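Thiosulfate sulfurtransferase RDL2, mitochondrial (Saccharomyces cerevisiae, PDB 6K6R) catalyses the transfer of sulfane sulfur from thiosulfate to cyanide, yielding thiocyanate and sulfite in mitochondria. Local coordinates at residues 53-56 / 57-61; 84-87 / 88-92; 38-41 / 42-45; 31-34 / 35-39. All blocks are in the same frame, centred on the assembly; numbering follows the deposited sequence.

Contact 1. Residues 53-56 / 57-61; sequences DVRE and PKEVK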
loop_
_atom_site.group_PDB
_atom_site.type_symbol
_atom_site.label_atom_id
_atom_site.label_comp_id
_atom_site.label_asym_id
_atom_site.label_seq_id
_atom_site.Cartn_x
_atom_site.Cartn_y
_atom_site.Cartn_z
ATOM N N ASP A 53 0.743 0.805 -2.706
ATOM C CA ASP A 53 2.018 0.798 -3.414
ATOM C C ASP A 53 2.778 2.067 -3.048
ATOM O O ASP A 53 2.284 3.178 -3.272
ATOM C CB ASP A 53 1.797 0.710 -4.924
ATOM C CG ASP A 53 3.075 0.412 -5.696
ATOM O OD1 ASP A 53 4.180 0.673 -5.174
ATOM O OD2 ASP A 53 2.970 -0.087 -6.835
ATOM N N VAL A 54 3.977 1.903 -2.486
ATOM C CA VAL A 54 4.760 3.036 -2.007
ATOM C C VAL A 54 5.880 3.417 -2.962
ATOM O O VAL A 54 6.672 4.316 -2.646
ATOM C CB VAL A 54 5.325 2.757 -0.601
ATOM C CG1 VAL A 54 4.197 2.402 0.349
ATOM C CG2 VAL A 54 6.356 1.642 -0.654
ATOM N N ARG A 55 5.971 2.768 -4.120
ATOM C CA ARG A 55 6.963 3.150 -5.109
ATOM C C ARG A 55 6.646 4.532 -5.674
ATOM O O ARG A 55 5.561 5.087 -5.477
ATOM C CB ARG A 55 7.021 2.129 -6.244
ATOM C CG ARG A 55 7.588 0.776 -5.859
ATOM C CD ARG A 55 7.376 -0.217 -6.984
ATOM N NE ARG A 55 6.008 -0.157 -7.490
ATOM C CZ ARG A 55 5.631 -0.608 -8.682
ATOM N NH1 ARG A 55 6.521 -1.154 -9.499
ATOM N NH2 ARG A 55 4.362 -0.511 -9.058
ATOM N N GLU A 56 7.619 5.090 -6.388
ATOM C CA GLU A 56 7.399 6.349 -7.072
ATOM C C GLU A 56 6.512 6.126 -8.296
ATOM O O GLU A 56 6.565 5.063 -8.922
ATOM C CB GLU A 56 8.729 6.968 -7.492
ATOM C CG GLU A 56 9.524 7.547 -6.336
ATOM C CD GLU A 56 8.713 8.523 -5.506
ATOM O OE1 GLU A 56 8.035 9.387 -6.100
ATOM O OE2 GLU A 56 8.748 8.426 -4.262
ATOM N N PRO A 57 5.678 7.107 -8.649
ATOM C CA PRO A 57 4.837 6.955 -9.850
ATOM C C PRO A 57 5.638 6.622 -11.094
ATOM O O PRO A 57 5.104 6.010 -12.028
ATOM C CB PRO A 57 4.148 8.321 -9.971
ATOM C CG PRO A 57 4.190 8.894 -8.601
ATOM C CD PRO A 57 5.460 8.399 -7.979
ATOM N N LYS A 58 6.916 7.007 -11.124
ATOM C CA LYS A 58 7.778 6.646 -12.243
ATOM C C LYS A 58 7.920 5.131 -12.363
ATOM O O LYS A 58 7.933 4.591 -13.476
ATOM C CB LYS A 58 9.150 7.325 -12.102
ATOM C CG LYS A 58 9.132 8.844 -11.787
ATOM C CD LYS A 58 8.921 9.163 -10.303
ATOM C CE LYS A 58 8.240 10.513 -10.105
ATOM N NZ LYS A 58 7.821 10.731 -8.689
ATOM N N GLU A 59 8.005 4.428 -11.232
ATOM C CA GLU A 59 8.099 2.972 -11.267
ATOM C C GLU A 59 6.748 2.311 -11.513
ATOM O O GLU A 59 6.692 1.224 -12.101
ATOM C CB GLU A 59 8.698 2.447 -9.960
ATOM C CG GLU A 59 10.000 3.117 -9.565
ATOM C CD GLU A 59 10.386 2.827 -8.130
ATOM O OE1 GLU A 59 10.286 3.746 -7.288
ATOM O OE2 GLU A 59 10.788 1.679 -7.844
ATOM N N VAL A 60 5.656 2.941 -11.071
ATOM C CA VAL A 60 4.327 2.385 -11.296
ATOM C C VAL A 60 3.974 2.359 -12.778
ATOM O O VAL A 60 3.114 1.575 -13.195
ATOM C CB VAL A 60 3.278 3.177 -10.492
ATOM C CG1 VAL A 60 1.971 2.408 -10.410
ATOM C CG2 VAL A 60 3.799 3.476 -9.096
ATOM N N LYS A 61 4.627 3.195 -13.592
ATOM C CA LYS A 61 4.378 3.173 -15.031
ATOM C C LYS A 61 4.797 1.848 -15.653
ATOM O O LYS A 61 4.206 1.416 -16.649
ATOM C CB LYS A 61 5.114 4.330 -15.709
ATOM C CG LYS A 61 4.640 5.709 -15.285
ATOM C CD LYS A 61 3.262 6.021 -15.843
ATOM C CE LYS A 61 3.002 7.518 -15.859
ATOM N NZ LYS A 61 3.960 8.238 -16.743
#
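Glu56 and Lys58 form a salt bridge at the outer side of this turn, with Glu56 OE1 2.9 Å from Lys58 NZ. Glu56 OE1 receives the ammonium on its anti lone pair, facing away from the other carboxylate oxygen. Lys58 gets there because its chain bends at chi2 (82°), which lays it alongside Glu56; the same oxygen also bonds Ser75. Glu56 N, meanwhile, donates a nearly straight bond of 3.1 Å to Glu59 OE1, meeting the carboxylate from above its plane. That Glu59 oxygen is shared with Arg111 in a salt bridge, so two donors hold the carboxylate.

The carbonyl of Glu56 starts the helix. Its O takes Val60 N at 3.2 Å in the carbonyl plane and Glu59 N at 2.8 Å from well above it. On the strand side, Arg55 grips Asp53 side-on: NH2 binds OD2 at 2.7 Å and NE binds OD1 at 3.1 Å. OD1 also receives Arg55 N, closing an Asx turn.

Outward from these bonds, the guanidinium lies with one face over the backbone where Glu59 joins Val60, with Arg55 NH2 3.7 Å from Val60 CA. Glu59 OE2 rests beside the aliphatic Arg55 CG and CD. Val60 CG2 packs on Glu56 O at 3.2 Å.

Glu56 as N-cap, with its N bonded by the Glu59 side chain, makes one half of a capping box. The sequence Asp-Val-Arg-Glu-Pro running from strand into short helix is a familiar signature of rhodanese domains, here tied through Arg111 to the helix that follows the loop of Cys106, the persulfide-bearing residue.

Contact 2. Residues 84-87 / 88-92; sequences EKEF and HKVFQ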
loop_
_atom_site.group_PDB
_atom_site.type_symbol
_atom_site.label_atom_id
_atom_site.label_comp_id
_atom_site.label_asym_id
_atom_site.label_seq_id
_atom_site.Cartn_x
_atom_site.Cartn_y
_atom_site.Cartn_z
ATOM N N GLU A 84 -8.085 15.950 4.374
ATOM C CA GLU A 84 -8.831 15.068 3.481
ATOM C C GLU A 84 -8.981 15.671 2.087
ATOM O O GLU A 84 -8.713 15.007 1.081
ATOM C CB GLU A 84 -10.197 14.755 4.086
ATOM C CG GLU A 84 -11.118 13.974 3.172
ATOM C CD GLU A 84 -12.241 13.308 3.934
ATOM O OE1 GLU A 84 -12.023 12.957 5.113
ATOM O OE2 GLU A 84 -13.338 13.141 3.362
ATOM N N LYS A 85 -9.415 16.926 2.000
ATOM C CA LYS A 85 -9.634 17.513 0.682
ATOM C C LYS A 85 -8.333 17.662 -0.099
ATOM O O LYS A 85 -8.305 17.405 -1.309
ATOM C CB LYS A 85 -10.327 18.866 0.820
ATOM C CG LYS A 85 -10.703 19.485 -0.501
ATOM C CD LYS A 85 -10.383 20.965 -0.484
ATOM C CE LYS A 85 -11.312 21.722 0.453
ATOM N NZ LYS A 85 -10.753 23.062 0.799
ATOM N N GLU A 86 -7.258 18.088 0.563
ATOM C CA GLU A 86 -5.983 18.224 -0.130
ATOM C C GLU A 86 -5.405 16.865 -0.505
ATOM O O GLU A 86 -4.715 16.748 -1.522
ATOM C CB GLU A 86 -4.988 19.012 0.725
ATOM C CG GLU A 86 -3.863 19.639 -0.094
ATOM C CD GLU A 86 -2.612 19.913 0.722
ATOM O OE1 GLU A 86 -1.496 19.782 0.169
ATOM O OE2 GLU A 86 -2.742 20.268 1.913
ATOM N N PHE A 87 -5.668 15.830 0.299
ATOM C CA PHE A 87 -5.263 14.483 -0.090
ATOM C C PHE A 87 -5.920 14.080 -1.401
ATOM O O PHE A 87 -5.264 13.526 -2.291
ATOM C CB PHE A 87 -5.610 13.483 1.015
ATOM C CG PHE A 87 -4.988 12.121 0.829
ATOM C CD1 PHE A 87 -5.535 11.204 -0.057
ATOM C CD2 PHE A 87 -3.861 11.754 1.547
ATOM C CE1 PHE A 87 -4.969 9.956 -0.226
ATOM C CE2 PHE A 87 -3.290 10.503 1.381
ATOM C CZ PHE A 87 -3.846 9.605 0.494
ATOM N N HIS A 88 -7.220 14.353 -1.540
ATOM C CA HIS A 88 -7.918 14.012 -2.773
ATOM C C HIS A 88 -7.441 14.859 -3.944
ATOM O O HIS A 88 -7.434 14.386 -5.083
ATOM C CB HIS A 88 -9.426 14.171 -2.589
ATOM C CG HIS A 88 -10.234 13.516 -3.665
ATOM N ND1 HIS A 88 -10.340 14.036 -4.937
ATOM C CD2 HIS A 88 -10.965 12.377 -3.663
ATOM C CE1 HIS A 88 -11.107 13.248 -5.670
ATOM N NE2 HIS A 88 -11.499 12.234 -4.920
ATOM N N LYS A 89 -7.041 16.105 -3.690
ATOM C CA LYS A 89 -6.556 16.947 -4.776
ATOM C C LYS A 89 -5.155 16.535 -5.212
ATOM O O LYS A 89 -4.824 16.597 -6.401
ATOM C CB LYS A 89 -6.581 18.415 -4.353
ATOM C CG LYS A 89 -7.968 19.055 -4.358
ATOM C CD LYS A 89 -8.826 18.557 -5.518
ATOM C CE LYS A 89 -10.028 17.760 -5.028
ATOM N NZ LYS A 89 -10.803 17.182 -6.161
ATOM N N VAL A 90 -4.322 16.105 -4.264
ATOM C CA VAL A 90 -2.943 15.757 -4.589
ATOM C C VAL A 90 -2.870 14.390 -5.261
ATOM O O VAL A 90 -2.094 14.192 -6.202
ATOM C CB VAL A 90 -2.072 15.821 -3.320
ATOM C CG1 VAL A 90 -0.712 15.188 -3.568
ATOM C CG2 VAL A 90 -1.907 17.263 -2.864
ATOM N N PHE A 91 -3.679 13.430 -4.805
ATOM C CA PHE A 91 -3.580 12.055 -5.278
ATOM C C PHE A 91 -4.737 11.606 -6.159
ATOM O O PHE A 91 -4.610 10.577 -6.831
ATOM C CB PHE A 91 -3.466 11.093 -4.087
ATOM C CG PHE A 91 -2.240 11.311 -3.251
ATOM C CD1 PHE A 91 -1.000 10.886 -3.695
ATOM C CD2 PHE A 91 -2.326 11.950 -2.025
ATOM C CE1 PHE A 91 0.132 11.088 -2.931
ATOM C CE2 PHE A 91 -1.199 12.155 -1.257
ATOM C CZ PHE A 91 0.032 11.725 -1.713
ATOM N N GLN A 92 -5.853 12.337 -6.166
ATOM C CA GLN A 92 -7.025 12.010 -6.984
ATOM C C GLN A 92 -7.642 10.670 -6.588
ATOM O O GLN A 92 -8.113 9.905 -7.433
ATOM C CB GLN A 92 -6.696 12.046 -8.478
ATOM C CG GLN A 92 -6.844 13.430 -9.086
ATOM C CD GLN A 92 -8.163 14.088 -8.713
ATOM O OE1 GLN A 92 -8.185 15.175 -8.136
ATOM N NE2 GLN A 92 -9.267 13.431 -9.047
#
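Phe91 CD2 lies over the centre of one face of the Phe87 ring, 3.6 Å above its plane. The two planes meet at 43°, an oblique pairing, with centroids 4.6 Å apart and CE2 of Phe87 3.7 Å from CE2 of Phe91. At the edge of the Phe87 ring, His88 N comes near its plane. Near the plane of the Phe91 ring, at its edge, comes Phe87 O, and one Phe91 face is covered by Val90 CG1 from the next-door residue.

The rings meet because their first torsions differ. Phe87 throws CG anti to its own N (chi1 -168°), whereas Phe91, one turn later, holds CG beside its N (chi1 -62°) and so swings back toward the earlier residue. Elsewhere around the helix, Glu86 and Val90 run side by side, and Val90 CG2 comes 3.2 Å from Glu86 O.

The backbone below is regular: Phe91 N bonds Phe87 O at 3.0 Å, and Val90 N bonds Glu86 O at 2.8 Å. Gln92 then leaves the helix with positive phi, its N still held by His88 O.

Phe87 is buried, reaching Ile71 and Lys95; Phe91 is partly so, touching Ala79 and Leu82. Van der Waals contact, with no polar bond between them, holds the two rings, so their pairing probably depends on shape and on the backbone bonds beneath.

Contact 3. Residues 38-41 / 42-45; sequences VRNL and VEHP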
loop_
_atom_site.group_PDB
_atom_site.type_symbol
_atom_site.label_atom_id
_atom_site.label_comp_id
_atom_site.label_asym_id
_atom_site.label_seq_id
_atom_site.Cartn_x
_atom_site.Cartn_y
_atom_site.Cartn_z
ATOM N N VAL A 38 -2.159 -11.949 -1.129
ATOM C CA VAL A 38 -2.235 -10.751 -1.956
ATOM C C VAL A 38 -2.918 -11.060 -3.283
ATOM O O VAL A 38 -3.691 -10.246 -3.800
ATOM C CB VAL A 38 -0.829 -10.159 -2.157
ATOM C CG1 VAL A 38 -0.883 -8.956 -3.073
ATOM C CG2 VAL A 38 -0.224 -9.771 -0.817
ATOM N N ARG A 39 -2.650 -12.238 -3.852
ATOM C CA ARG A 39 -3.333 -12.641 -5.078
ATOM C C ARG A 39 -4.831 -12.788 -4.847
ATOM O O ARG A 39 -5.639 -12.461 -5.725
ATOM C CB ARG A 39 -2.738 -13.948 -5.605
ATOM C CG ARG A 39 -3.422 -14.486 -6.853
ATOM C CD ARG A 39 -3.185 -15.981 -7.012
ATOM N NE ARG A 39 -2.360 -16.284 -8.177
ATOM C CZ ARG A 39 -1.515 -17.308 -8.248
ATOM N NH1 ARG A 39 -1.382 -18.132 -7.217
ATOM N NH2 ARG A 39 -0.803 -17.508 -9.349
ATOM N N ASN A 40 -5.223 -13.278 -3.668
ATOM C CA ASN A 40 -6.643 -13.371 -3.343
ATOM C C ASN A 40 -7.263 -11.988 -3.192
ATOM O O ASN A 40 -8.397 -11.759 -3.627
ATOM C CB ASN A 40 -6.839 -14.186 -2.064
ATOM C CG ASN A 40 -6.559 -15.662 -2.264
ATOM O OD1 ASN A 40 -6.615 -16.171 -3.384
ATOM N ND2 ASN A 40 -6.256 -16.359 -1.174
ATOM N N LEU A 41 -6.532 -11.053 -2.580
ATOM C CA LEU A 41 -7.060 -9.707 -2.388
ATOM C C LEU A 41 -7.186 -8.957 -3.707
ATOM O O LEU A 41 -8.096 -8.135 -3.866
ATOM C CB LEU A 41 -6.170 -8.929 -1.419
ATOM C CG LEU A 41 -6.644 -8.888 0.034
ATOM C CD1 LEU A 41 -5.829 -7.884 0.829
ATOM C CD2 LEU A 41 -8.126 -8.557 0.103
ATOM N N VAL A 42 -6.289 -9.218 -4.659
ATOM C CA VAL A 42 -6.392 -8.576 -5.966
ATOM C C VAL A 42 -7.554 -9.164 -6.756
ATOM O O VAL A 42 -8.301 -8.436 -7.421
ATOM C CB VAL A 42 -5.060 -8.705 -6.729
ATOM C CG1 VAL A 42 -5.230 -8.286 -8.180
ATOM C CG2 VAL A 42 -3.984 -7.870 -6.055
ATOM N N GLU A 43 -7.737 -10.484 -6.684
ATOM C CA GLU A 43 -8.810 -11.124 -7.439
ATOM C C GLU A 43 -10.176 -10.816 -6.838
ATOM O O GLU A 43 -11.160 -10.657 -7.569
ATOM C CB GLU A 43 -8.576 -12.633 -7.503
ATOM C CG GLU A 43 -7.518 -13.051 -8.513
ATOM C CD GLU A 43 -7.055 -14.480 -8.318
ATOM O OE1 GLU A 43 -7.416 -15.089 -7.289
ATOM O OE2 GLU A 43 -6.326 -14.994 -9.194
ATOM N N HIS A 44 -10.259 -10.727 -5.510
ATOM C CA HIS A 44 -11.506 -10.420 -4.810
ATOM C C HIS A 44 -11.244 -9.279 -3.838
ATOM O O HIS A 44 -10.834 -9.508 -2.691
ATOM C CB HIS A 44 -12.055 -11.649 -4.087
ATOM C CG HIS A 44 -12.189 -12.856 -4.963
ATOM N ND1 HIS A 44 -11.309 -13.915 -4.910
ATOM C CD2 HIS A 44 -13.099 -13.170 -5.915
ATOM C CE1 HIS A 44 -11.672 -14.831 -5.790
ATOM N NE2 HIS A 44 -12.755 -14.403 -6.413
ATOM N N PRO A 45 -11.463 -8.035 -4.264
ATOM C CA PRO A 45 -11.201 -6.894 -3.378
ATOM C C PRO A 45 -12.054 -6.945 -2.118
ATOM O O PRO A 45 -13.230 -7.315 -2.151
ATOM C CB PRO A 45 -11.558 -5.683 -4.247
ATOM C CG PRO A 45 -11.389 -6.165 -5.648
ATOM C CD PRO A 45 -11.812 -7.607 -5.628
#
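Arg39 and Glu43 run side by side because their first torsions complement each other. Arg39 carries CG opposite its own backbone N (chi1 178°), which sends the chain outward from the helix, while Glu43 keeps CG beside its N (chi1 -78°) and leans back one turn to meet it. Beyond CG, Glu43 is extended, and its OE2 settles 3.8 Å from Arg39 CG. Carboxylate and guanidinium planes are only 16° apart, yet Glu43 OE2 is 4.3 Å from Arg39 NE, too far for a salt bridge. The attraction between the charges is therefore probably a loose one, and the guanidinium has a further weak, long ion pair with Asp36.

The backbone beneath is held by successive bonds: Val42 N to Val38 O, Glu43 N to Arg39 O, and His44 N to Asn40 O at 2.8 Å. His44 is where the chain leaves helical geometry, although its N still completes that last bond. Just after it, Pro45 brings its CA to 3.4 Å from Leu41 O in a CA-H...O contact, which gives this carbonyl a neighbour where proline has no N-H to offer.

On the buried flank, Val42 CG2 lies against Val38 O at 3.3 Å and is 4.4 Å from Val38 CG1, the two valines following each other at a spacing of one turn.

That flank places the end of helix 35-43 against the sheet: Val38, Leu41 and Val42 all touch Leu51 of strand 49-53, Leu41 also meets Lys49, and Met65 packs against both valines from a loop.

Contact 4. Residues 31-34 / 35-39; sequences KIYT and FDQVR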
loop_
_atom_site.group_PDB
_atom_site.type_symbol
_atom_site.label_atom_id
_atom_site.label_comp_id
_atom_site.label_asym_id
_atom_site.label_seq_id
_atom_site.Cartn_x
_atom_site.Cartn_y
_atom_site.Cartn_z
ATOM N N LYS A 31 0.561 -6.989 10.047
ATOM C CA LYS A 31 0.318 -8.381 9.695
ATOM C C LYS A 31 1.044 -8.729 8.401
ATOM O O LYS A 31 0.979 -7.982 7.421
ATOM C CB LYS A 31 -1.184 -8.624 9.551
ATOM C CG LYS A 31 -1.573 -10.033 9.140
ATOM C CD LYS A 31 -3.066 -10.099 8.850
ATOM C CE LYS A 31 -3.522 -11.509 8.523
ATOM N NZ LYS A 31 -4.972 -11.543 8.180
ATOM N N ILE A 32 1.736 -9.863 8.398
ATOM C CA ILE A 32 2.551 -10.277 7.262
ATOM C C ILE A 32 1.684 -11.065 6.289
ATOM O O ILE A 32 1.034 -12.045 6.672
ATOM C CB ILE A 32 3.761 -11.107 7.723
ATOM C CG1 ILE A 32 4.551 -10.368 8.807
ATOM C CG2 ILE A 32 4.660 -11.435 6.544
ATOM C CD1 ILE A 32 4.231 -10.813 10.224
ATOM N N TYR A 33 1.678 -10.639 5.028
ATOM C CA TYR A 33 0.889 -11.271 3.980
ATOM C C TYR A 33 1.799 -12.008 3.007
ATOM O O TYR A 33 2.952 -11.623 2.794
ATOM C CB TYR A 33 0.050 -10.237 3.222
ATOM C CG TYR A 33 -1.167 -9.754 3.977
ATOM C CD1 TYR A 33 -1.044 -8.856 5.029
ATOM C CD2 TYR A 33 -2.439 -10.194 3.635
ATOM C CE1 TYR A 33 -2.155 -8.412 5.722
ATOM C CE2 TYR A 33 -3.556 -9.755 4.323
ATOM C CZ TYR A 33 -3.408 -8.865 5.364
ATOM O OH TYR A 33 -4.516 -8.425 6.050
ATOM N N THR A 34 1.268 -13.073 2.411
ATOM C CA THR A 34 2.003 -13.878 1.453
ATOM C C THR A 34 1.517 -13.577 0.037
ATOM O O THR A 34 0.598 -12.785 -0.178
ATOM C CB THR A 34 1.858 -15.366 1.777
ATOM O OG1 THR A 34 0.473 -15.732 1.733
ATOM C CG2 THR A 34 2.411 -15.665 3.161
ATOM N N PHE A 35 2.152 -14.226 -0.942
ATOM C CA PHE A 35 1.767 -14.031 -2.338
ATOM C C PHE A 35 0.310 -14.414 -2.563
ATOM O O PHE A 35 -0.446 -13.676 -3.206
ATOM C CB PHE A 35 2.690 -14.842 -3.249
ATOM C CG PHE A 35 2.321 -14.777 -4.707
ATOM C CD1 PHE A 35 2.837 -13.783 -5.522
ATOM C CD2 PHE A 35 1.470 -15.719 -5.266
ATOM C CE1 PHE A 35 2.502 -13.723 -6.863
ATOM C CE2 PHE A 35 1.130 -15.662 -6.605
ATOM C CZ PHE A 35 1.648 -14.663 -7.404
ATOM N N ASP A 36 -0.104 -15.570 -2.036
ATOM C CA ASP A 36 -1.468 -16.041 -2.253
ATOM C C ASP A 36 -2.488 -15.121 -1.591
ATOM O O ASP A 36 -3.552 -14.857 -2.161
ATOM C CB ASP A 36 -1.617 -17.470 -1.735
ATOM C CG ASP A 36 -1.123 -18.504 -2.727
ATOM O OD1 ASP A 36 -1.133 -18.216 -3.942
ATOM O OD2 ASP A 36 -0.720 -19.602 -2.290
ATOM N N GLN A 37 -2.183 -14.628 -0.389
ATOM C CA GLN A 37 -3.098 -13.710 0.281
ATOM C C GLN A 37 -3.235 -12.401 -0.483
ATOM O O GLN A 37 -4.313 -11.795 -0.490
ATOM C CB GLN A 37 -2.624 -13.443 1.709
ATOM C CG GLN A 37 -2.611 -14.673 2.597
ATOM C CD GLN A 37 -1.939 -14.417 3.930
ATOM O OE1 GLN A 37 -0.724 -14.239 4.001
ATOM N NE2 GLN A 37 -2.730 -14.393 4.996
ATOM N N VAL A 38 -2.159 -11.949 -1.129
ATOM C CA VAL A 38 -2.235 -10.751 -1.956
ATOM C C VAL A 38 -2.918 -11.060 -3.283
ATOM O O VAL A 38 -3.691 -10.246 -3.800
ATOM C CB VAL A 38 -0.829 -10.159 -2.157
ATOM C CG1 VAL A 38 -0.883 -8.956 -3.073
ATOM C CG2 VAL A 38 -0.224 -9.771 -0.817
ATOM N N ARG A 39 -2.650 -12.238 -3.852
ATOM C CA ARG A 39 -3.333 -12.641 -5.078
ATOM C C ARG A 39 -4.831 -12.788 -4.847
ATOM O O ARG A 39 -5.639 -12.461 -5.725
ATOM C CB ARG A 39 -2.738 -13.948 -5.605
ATOM C CG ARG A 39 -3.422 -14.486 -6.853
ATOM C CD ARG A 39 -3.185 -15.981 -7.012
ATOM N NE ARG A 39 -2.360 -16.284 -8.177
ATOM C CZ ARG A 39 -1.515 -17.308 -8.248
ATOM N NH1 ARG A 39 -1.382 -18.132 -7.217
ATOM N NH2 ARG A 39 -0.803 -17.508 -9.349
#
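Thr34 and Gln37 are joined by two hydrogen bonds to one oxygen. Gln37 OE1 accepts Thr34 N at 2.8 Å and Thr34 OG1 at 3.0 Å, the donors arriving from opposite faces of the amide plane. The hydroxyl can reach because chi1 of Thr34 (60°) sets OG1 between its N and carbonyl carbon. A backbone bond starts the helix: Val38 N to Thr34 O, 3.0 Å.

Apolar contacts lie alongside. The edge of the Tyr33 ring meets Gln37 CB, with CD2 at 3.8 Å, and the two side chains cross at about a right angle. Tyr33 CB touches Val38 CG2 at 4.1 Å, while the phenol OH at the far end bonds Glu101.

Within residues 35-39, Phe35 CE2 sits 3.5 Å above the centre of the Arg39 guanidinium, so it is the ring's edge, not its face, that meets the cation; that ring also meets Trp137.

Thr34 is the N-cap, and Gln37, three residues on, returns a side-chain bond to its N, as in one half of a capping box. The two bonds to OE1 probably fix which way the Gln37 amide is turned, and they do so with neutral donors.

Along the chain come contacts 4, 3, 1 and 2 in turn. Contacts 4 and 3 share Val38 and Arg39 and lie at the start and end of helix 35-43, their centres 9 Å apart. Strand 31-32 of contact 4 and strand 49-53 belong to one parallel sheet; contact 3 packs on strand 49-53, which leads into contact 1, about 20 Å from each of them, centre to centre. Contact 2, on helix 84-91, is 18 Å from contact 1 and 28 Å from contact 4, on the opposite side of the chain's centre. Helices 35-43, 57-60 and 84-91 thus lie around the rhodanese sheet, with contact 1 tied through Arg111 to the helix that follows the Cys106 loop.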